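Local coordinates for protein N5-Carboxyaminoimidazole ribonucleotide synthetase (Staphylococcus aureus subsp. aureus, PDB 3ORQ) that catalyses the ATP-dependent carboxylation of 5-aminoimidazole ribonucleotide with bicarbonate, giving N5-carboxyaminoimidazole ribonucleotide in purine biosynthesis, at residues E194-V199 with H276-Y281; E214-H217 with L222-T225. All blocks are in the same frame, centred on the assembly; numbering follows the deposited sequence.

Strand 191-201 comes first along the chain and carries E194-V199, the first half of interaction 1. The chain then turns back into strand 207-218, its neighbour in the large antiparallel sheet, and turns again into strand 221-227; this hairpin is interaction 2, with four residues between E214-H217 and L222-T225. Some fifty residues later, past strands 252-261 and 266-272, the loop H276-Y281 folds back onto strand 191-201 and closes interaction 1, inside whose long loop interaction 2 is nested. The two meet directly, E194 O lying 2.9 Å from N215 N, and E194 and H217 bring both to the ribose of ADP.

Interaction 1 of 2, residues E194-V199 with H276-Y281; sequences EVSLTV and HNSGHY. With ADP (adenosine-5'-diphosphate), chain D.
S196 and S278 meet through their hydroxyls, OG to OG at 2.8 Å, in the one hydrogen bond joining strand 194-199 to the turn 276-281. Both CB atoms point at the opposite segment, and each OG is tucked between its own backbone N and carbonyl carbon (chi1 71° in S196, 60° in S278), which brings the two oxygens together. S278 OG is also bonded to H276 ND1, 2.7 Å away, and the same ND1 accepts the backbone N-H of S278 at 3.0 Å, though from 37° out of the imidazole plane. The imidazole turns its ND1 edge to S278, whose CB lies near the ring plane, at the start of the short 3-10 turn 277-279, which G279 N closes by bonding to H276 O. The other ring nitrogen, NE2, is hydrogen-bonded to E257, a magnesium ligand, so the histidine links the serine pair to the metal site. Two residues before S196, the side chain of E194, extended beyond CG, presents its carboxylate to the ribose of ADP, OE1 accepting from O2' at 2.6 Å and OE2 from O3' at 2.5 Å. This carboxylate grip on both ribose hydroxyls belongs to the nucleotide site of the ATP-grasp fold.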
loop_
_atom_site.group_PDB
_atom_site.type_symbol
_atom_site.label_atom_id
_atom_site.label_comp_id
_atom_site.label_asym_id
_atom_site.label_seq_id
_atom_site.Cartn_x
_atom_site.Cartn_y
_atom_site.Cartn_z
ATOM N N GLU A 194 19.454 -13.792 15.843
ATOM C CA GLU A 194 18.269 -14.450 15.292
ATOM C C GLU A 194 17.925 -13.925 13.914
ATOM O O GLU A 194 17.989 -12.716 13.659
ATOM C CB GLU A 194 17.072 -14.280 16.202
ATOM C CG GLU A 194 17.258 -14.949 17.559
ATOM C CD GLU A 194 16.059 -14.807 18.409
ATOM O OE1 GLU A 194 16.142 -14.082 19.401
ATOM O OE2 GLU A 194 15.013 -15.384 18.071
ATOM N N VAL A 195 17.567 -14.834 13.015
ATOM C CA VAL A 195 17.147 -14.431 11.685
ATOM C C VAL A 195 15.869 -15.151 11.329
ATOM O O VAL A 195 15.485 -16.128 11.994
ATOM C CB VAL A 195 18.217 -14.707 10.567
ATOM C CG1 VAL A 195 19.499 -13.977 10.879
ATOM C CG2 VAL A 195 18.447 -16.207 10.362
ATOM N N SER A 196 15.233 -14.685 10.258
ATOM C CA SER A 196 14.057 -15.371 9.721
ATOM C C SER A 196 14.038 -15.223 8.221
ATOM O O SER A 196 14.678 -14.341 7.651
ATOM C CB SER A 196 12.758 -14.821 10.331
ATOM O OG SER A 196 12.467 -13.511 9.867
ATOM N N LEU A 197 13.306 -16.123 7.578
ATOM C CA LEU A 197 13.223 -16.192 6.137
ATOM C C LEU A 197 11.734 -16.253 5.803
ATOM O O LEU A 197 11.016 -17.179 6.189
ATOM C CB LEU A 197 13.926 -17.445 5.640
ATOM C CG LEU A 197 14.155 -17.521 4.134
ATOM C CD1 LEU A 197 15.045 -16.382 3.638
ATOM C CD2 LEU A 197 14.747 -18.863 3.769
ATOM N N THR A 198 11.245 -15.215 5.148
ATOM C CA THR A 198 9.845 -15.181 4.724
ATOM C C THR A 198 9.757 -15.750 3.287
ATOM O O THR A 198 10.616 -15.466 2.458
ATOM C CB THR A 198 9.325 -13.785 4.874
ATOM O OG1 THR A 198 9.292 -13.473 6.287
ATOM C CG2 THR A 198 7.912 -13.655 4.235
ATOM N N VAL A 199 8.750 -16.581 3.026
ATOM C CA VAL A 199 8.685 -17.371 1.810
ATOM C C VAL A 199 7.263 -17.364 1.285
ATOM O O VAL A 199 6.299 -17.236 2.059
ATOM C CB VAL A 199 9.084 -18.889 2.077
ATOM C CG1 VAL A 199 9.083 -19.718 0.799
ATOM C CG2 VAL A 199 10.416 -19.027 2.794
ATOM N N HIS A 276 4.383 -12.643 8.663
ATOM C CA HIS A 276 4.955 -12.633 10.008
ATOM C C HIS A 276 5.460 -11.242 10.294
ATOM O O HIS A 276 5.874 -10.531 9.373
ATOM C CB HIS A 276 6.086 -13.681 10.057
ATOM C CG HIS A 276 6.811 -13.787 11.364
ATOM N ND1 HIS A 276 7.951 -13.055 11.648
ATOM C CD2 HIS A 276 6.615 -14.608 12.434
ATOM C CE1 HIS A 276 8.402 -13.394 12.851
ATOM N NE2 HIS A 276 7.610 -14.330 13.349
ATOM N N ASN A 277 5.438 -10.856 11.573
ATOM C CA ASN A 277 5.864 -9.518 12.020
ATOM C C ASN A 277 7.226 -9.112 11.420
ATOM O O ASN A 277 7.471 -7.915 11.115
ATOM C CB ASN A 277 5.974 -9.514 13.544
ATOM C CG ASN A 277 5.921 -8.120 14.145
ATOM O OD1 ASN A 277 6.030 -7.081 13.449
ATOM N ND2 ASN A 277 5.707 -8.090 15.449
ATOM N N SER A 278 8.116 -10.091 11.220
ATOM C CA SER A 278 9.452 -9.733 10.745
ATOM C C SER A 278 9.466 -9.431 9.246
ATOM O O SER A 278 10.537 -9.149 8.652
ATOM C CB SER A 278 10.481 -10.840 11.074
ATOM O OG SER A 278 10.131 -12.082 10.459
ATOM N N GLY A 279 8.305 -9.509 8.612
ATOM C CA GLY A 279 8.225 -9.270 7.156
ATOM C C GLY A 279 7.605 -7.949 6.784
ATOM O O GLY A 279 7.469 -7.637 5.580
ATOM N N HIS A 280 7.173 -7.178 7.783
ATOM C CA HIS A 280 6.421 -5.945 7.501
ATOM C C HIS A 280 7.213 -4.925 6.693
ATOM O O HIS A 280 6.602 -4.207 5.857
ATOM C CB HIS A 280 5.810 -5.315 8.728
ATOM C CG HIS A 280 4.799 -6.185 9.399
ATOM N ND1 HIS A 280 4.224 -7.269 8.778
ATOM C CD2 HIS A 280 4.310 -6.178 10.661
ATOM C CE1 HIS A 280 3.408 -7.882 9.616
ATOM N NE2 HIS A 280 3.433 -7.233 10.763
ATOM N N TYR A 281 8.558 -4.945 6.860
ATOM C CA TYR A 281 9.438 -3.968 6.223
ATOM C C TYR A 281 9.263 -4.036 4.686
ATOM O O TYR A 281 9.506 -3.040 3.959
ATOM C CB TYR A 281 10.899 -4.225 6.601
ATOM C CG TYR A 281 11.396 -5.446 5.868
ATOM C CD1 TYR A 281 11.118 -6.719 6.359
ATOM C CD2 TYR A 281 11.991 -5.332 4.619
ATOM C CE1 TYR A 281 11.471 -7.834 5.658
ATOM C CE2 TYR A 281 12.387 -6.477 3.911
ATOM C CZ TYR A 281 12.106 -7.727 4.434
ATOM O OH TYR A 281 12.457 -8.885 3.765
HETATM P PB ADP D . 7.077 -17.175 20.730
HETATM O O1B ADP D . 6.477 -18.278 19.898
HETATM O O2B ADP D . 7.676 -15.985 20.032
HETATM O O3B ADP D . 6.176 -16.794 21.871
HETATM P PA ADP D . 9.639 -18.410 20.800
HETATM O O1A ADP D . 9.706 -19.892 21.073
HETATM O O2A ADP D . 9.719 -17.933 19.372
HETATM O O3A ADP D . 8.322 -17.813 21.525
HETATM O "O5'" ADP D . 10.780 -17.635 21.621
HETATM C "C5'" ADP D . 10.775 -16.224 21.751
HETATM C "C4'" ADP D . 12.196 -15.755 22.009
HETATM O "O4'" ADP D . 12.738 -16.371 23.207
HETATM C "C3'" ADP D . 13.159 -16.117 20.875
HETATM O "O3'" ADP D . 13.205 -15.153 19.817
HETATM C "C2'" ADP D . 14.492 -16.201 21.603
HETATM O "O2'" ADP D . 15.135 -14.939 21.610
HETATM C "C1'" ADP D . 14.137 -16.636 23.020
HETATM N N9 ADP D . 14.338 -18.102 23.011
HETATM C C8 ADP D . 13.373 -19.019 22.782
HETATM N N7 ADP D . 13.869 -20.281 22.795
HETATM C C5 ADP D . 15.194 -20.153 23.062
HETATM C C6 ADP D . 16.321 -21.105 23.237
HETATM N N6 ADP D . 16.092 -22.441 23.115
HETATM N N1 ADP D . 17.543 -20.579 23.488
HETATM C C2 ADP D . 17.756 -19.245 23.591
HETATM N N3 ADP D . 16.778 -18.318 23.444
HETATM C C4 ADP D . 15.503 -18.722 23.187
#

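Interaction 2 of 2, residues E214-H217 with L222-T225. With ADP (adenosine-5'-diphosphate), chain D.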
loop_
_atom_site.group_PDB
_atom_site.type_symbol
_atom_site.label_atom_id
_atom_site.label_comp_id
_atom_site.label_asym_id
_atom_site.label_seq_id
_atom_site.Cartn_x
_atom_site.Cartn_y
_atom_site.Cartn_z
ATOM N N GLU A 214 17.053 -9.888 9.940
ATOM C CA GLU A 214 17.721 -10.052 11.218
ATOM C C GLU A 214 16.856 -9.428 12.334
ATOM O O GLU A 214 16.411 -8.286 12.239
ATOM C CB GLU A 214 19.097 -9.387 11.176
ATOM C CG GLU A 214 19.758 -9.308 12.519
ATOM C CD GLU A 214 21.006 -8.438 12.546
ATOM O OE1 GLU A 214 21.416 -8.066 13.679
ATOM O OE2 GLU A 214 21.559 -8.131 11.469
ATOM N N ASN A 215 16.660 -10.188 13.397
ATOM C CA ASN A 215 15.626 -9.914 14.373
ATOM C C ASN A 215 16.164 -9.845 15.807
ATOM O O ASN A 215 16.753 -10.826 16.352
ATOM C CB ASN A 215 14.525 -10.985 14.283
ATOM C CG ASN A 215 13.881 -11.042 12.905
ATOM O OD1 ASN A 215 13.715 -10.008 12.256
ATOM N ND2 ASN A 215 13.493 -12.232 12.462
ATOM N N GLU A 216 15.931 -8.700 16.429
ATOM C CA GLU A 216 16.229 -8.546 17.830
ATOM C C GLU A 216 14.907 -8.538 18.550
ATOM O O GLU A 216 13.934 -7.890 18.089
ATOM C CB GLU A 216 17.005 -7.263 18.103
ATOM C CG GLU A 216 17.310 -7.104 19.588
ATOM C CD GLU A 216 18.117 -5.872 19.913
ATOM O OE1 GLU A 216 18.695 -5.253 19.002
ATOM O OE2 GLU A 216 18.163 -5.525 21.100
ATOM N N HIS A 217 14.863 -9.271 19.665
ATOM C CA HIS A 217 13.694 -9.286 20.539
ATOM C C HIS A 217 13.994 -8.510 21.826
ATOM O O HIS A 217 15.159 -8.381 22.235
ATOM C CB HIS A 217 13.264 -10.710 20.887
ATOM C CG HIS A 217 12.782 -11.508 19.716
ATOM N ND1 HIS A 217 13.643 -12.107 18.821
ATOM C CD2 HIS A 217 11.529 -11.839 19.315
ATOM C CE1 HIS A 217 12.940 -12.743 17.900
ATOM N NE2 HIS A 217 11.657 -12.605 18.183
ATOM N N LEU A 222 9.222 -9.367 19.426
ATOM C CA LEU A 222 9.985 -8.778 18.332
ATOM C C LEU A 222 10.094 -7.265 18.522
ATOM O O LEU A 222 9.122 -6.618 18.802
ATOM C CB LEU A 222 9.378 -9.122 16.952
ATOM C CG LEU A 222 10.121 -8.480 15.767
ATOM C CD1 LEU A 222 11.624 -8.918 15.718
ATOM C CD2 LEU A 222 9.423 -8.788 14.440
ATOM N N PHE A 223 11.302 -6.731 18.392
ATOM C CA PHE A 223 11.589 -5.336 18.692
ATOM C C PHE A 223 12.099 -4.648 17.453
ATOM O O PHE A 223 11.632 -3.565 17.117
ATOM C CB PHE A 223 12.682 -5.319 19.739
ATOM C CG PHE A 223 13.244 -3.973 20.068
ATOM C CD1 PHE A 223 12.423 -2.943 20.531
ATOM C CD2 PHE A 223 14.634 -3.792 20.079
ATOM C CE1 PHE A 223 12.971 -1.717 20.909
ATOM C CE2 PHE A 223 15.200 -2.571 20.469
ATOM C CZ PHE A 223 14.372 -1.528 20.881
ATOM N N LYS A 224 13.044 -5.288 16.768
ATOM C CA LYS A 224 13.768 -4.674 15.659
ATOM C C LYS A 224 14.086 -5.713 14.606
ATOM O O LYS A 224 14.551 -6.777 14.936
ATOM C CB LYS A 224 15.078 -4.032 16.136
ATOM C CG LYS A 224 15.945 -3.457 15.007
ATOM C CD LYS A 224 17.007 -2.542 15.540
ATOM C CE LYS A 224 17.723 -3.208 16.762
ATOM N NZ LYS A 224 18.658 -4.338 16.365
ATOM N N THR A 225 13.815 -5.393 13.345
ATOM C CA THR A 225 14.203 -6.239 12.196
ATOM C C THR A 225 15.047 -5.412 11.274
ATOM O O THR A 225 14.665 -4.284 10.925
ATOM C CB THR A 225 12.958 -6.750 11.440
ATOM O OG1 THR A 225 12.192 -7.576 12.343
ATOM C CG2 THR A 225 13.335 -7.514 10.139
HETATM P PB ADP D . 7.077 -17.175 20.730
HETATM O O1B ADP D . 6.477 -18.278 19.898
HETATM O O2B ADP D . 7.676 -15.985 20.032
HETATM O O3B ADP D . 6.176 -16.794 21.871
HETATM P PA ADP D . 9.639 -18.410 20.800
HETATM O O1A ADP D . 9.706 -19.892 21.073
HETATM O O2A ADP D . 9.719 -17.933 19.372
HETATM O O3A ADP D . 8.322 -17.813 21.525
HETATM O "O5'" ADP D . 10.780 -17.635 21.621
HETATM C "C5'" ADP D . 10.775 -16.224 21.751
HETATM C "C4'" ADP D . 12.196 -15.755 22.009
HETATM O "O4'" ADP D . 12.738 -16.371 23.207
HETATM C "C3'" ADP D . 13.159 -16.117 20.875
HETATM O "O3'" ADP D . 13.205 -15.153 19.817
HETATM C "C2'" ADP D . 14.492 -16.201 21.603
HETATM O "O2'" ADP D . 15.135 -14.939 21.610
HETATM C "C1'" ADP D . 14.137 -16.636 23.020
HETATM N N9 ADP D . 14.338 -18.102 23.011
HETATM C C8 ADP D . 13.373 -19.019 22.782
HETATM N N7 ADP D . 13.869 -20.281 22.795
HETATM C C5 ADP D . 15.194 -20.153 23.062
HETATM C C6 ADP D . 16.321 -21.105 23.237
HETATM N N6 ADP D . 16.092 -22.441 23.115
HETATM N N1 ADP D . 17.543 -20.579 23.488
HETATM C C2 ADP D . 17.756 -19.245 23.591
HETATM N N3 ADP D . 16.778 -18.318 23.444
HETATM C C4 ADP D . 15.503 -18.722 23.187
#
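E216 and K224 face each other as a hydrogen-bonded antiparallel pair, with E216 N donating to K224 O at 2.8 Å. In return E216 O takes two N-H groups: F223 N at 2.9 Å, lying in the carbonyl plane, and K224 N at 3.1 Å, tilted 22° from it. Two residues thus oppose one, a classic beta bulge that shifts the register between E216 and H217. Among charged groups, K224 NZ makes a salt bridge to E216 OE1 at 2.8 Å, meeting the anti side of the carboxylate. The lysine chain gets there by bending at its last two torsions, whereas the glutamate is extended. Y370 also bonds to E216 OE1, and K224 has a second carboxylate partner in E366. Nonpolar packing places L222 CD1 3.8 Å from N215 CB. Of the rings, F223 turns its edge to the E216 carboxylate, their planes 69° apart. ADP O3' lies over one face of the H217 imidazole, offset toward the rim and 3.1 Å from CE1; L222 CD1 is more distant on the opposite side, and the closest part of L222 is its backbone N, 3.4 Å from H217 CD2. Strand 207-218 is flanked on its other edge by strand 191-201, and strand 221-227 by strand 313-319, to which F223 and T225 are backbone-bonded; helix 362-372 supplies E366 and Y370 to the face carrying E216 and K224.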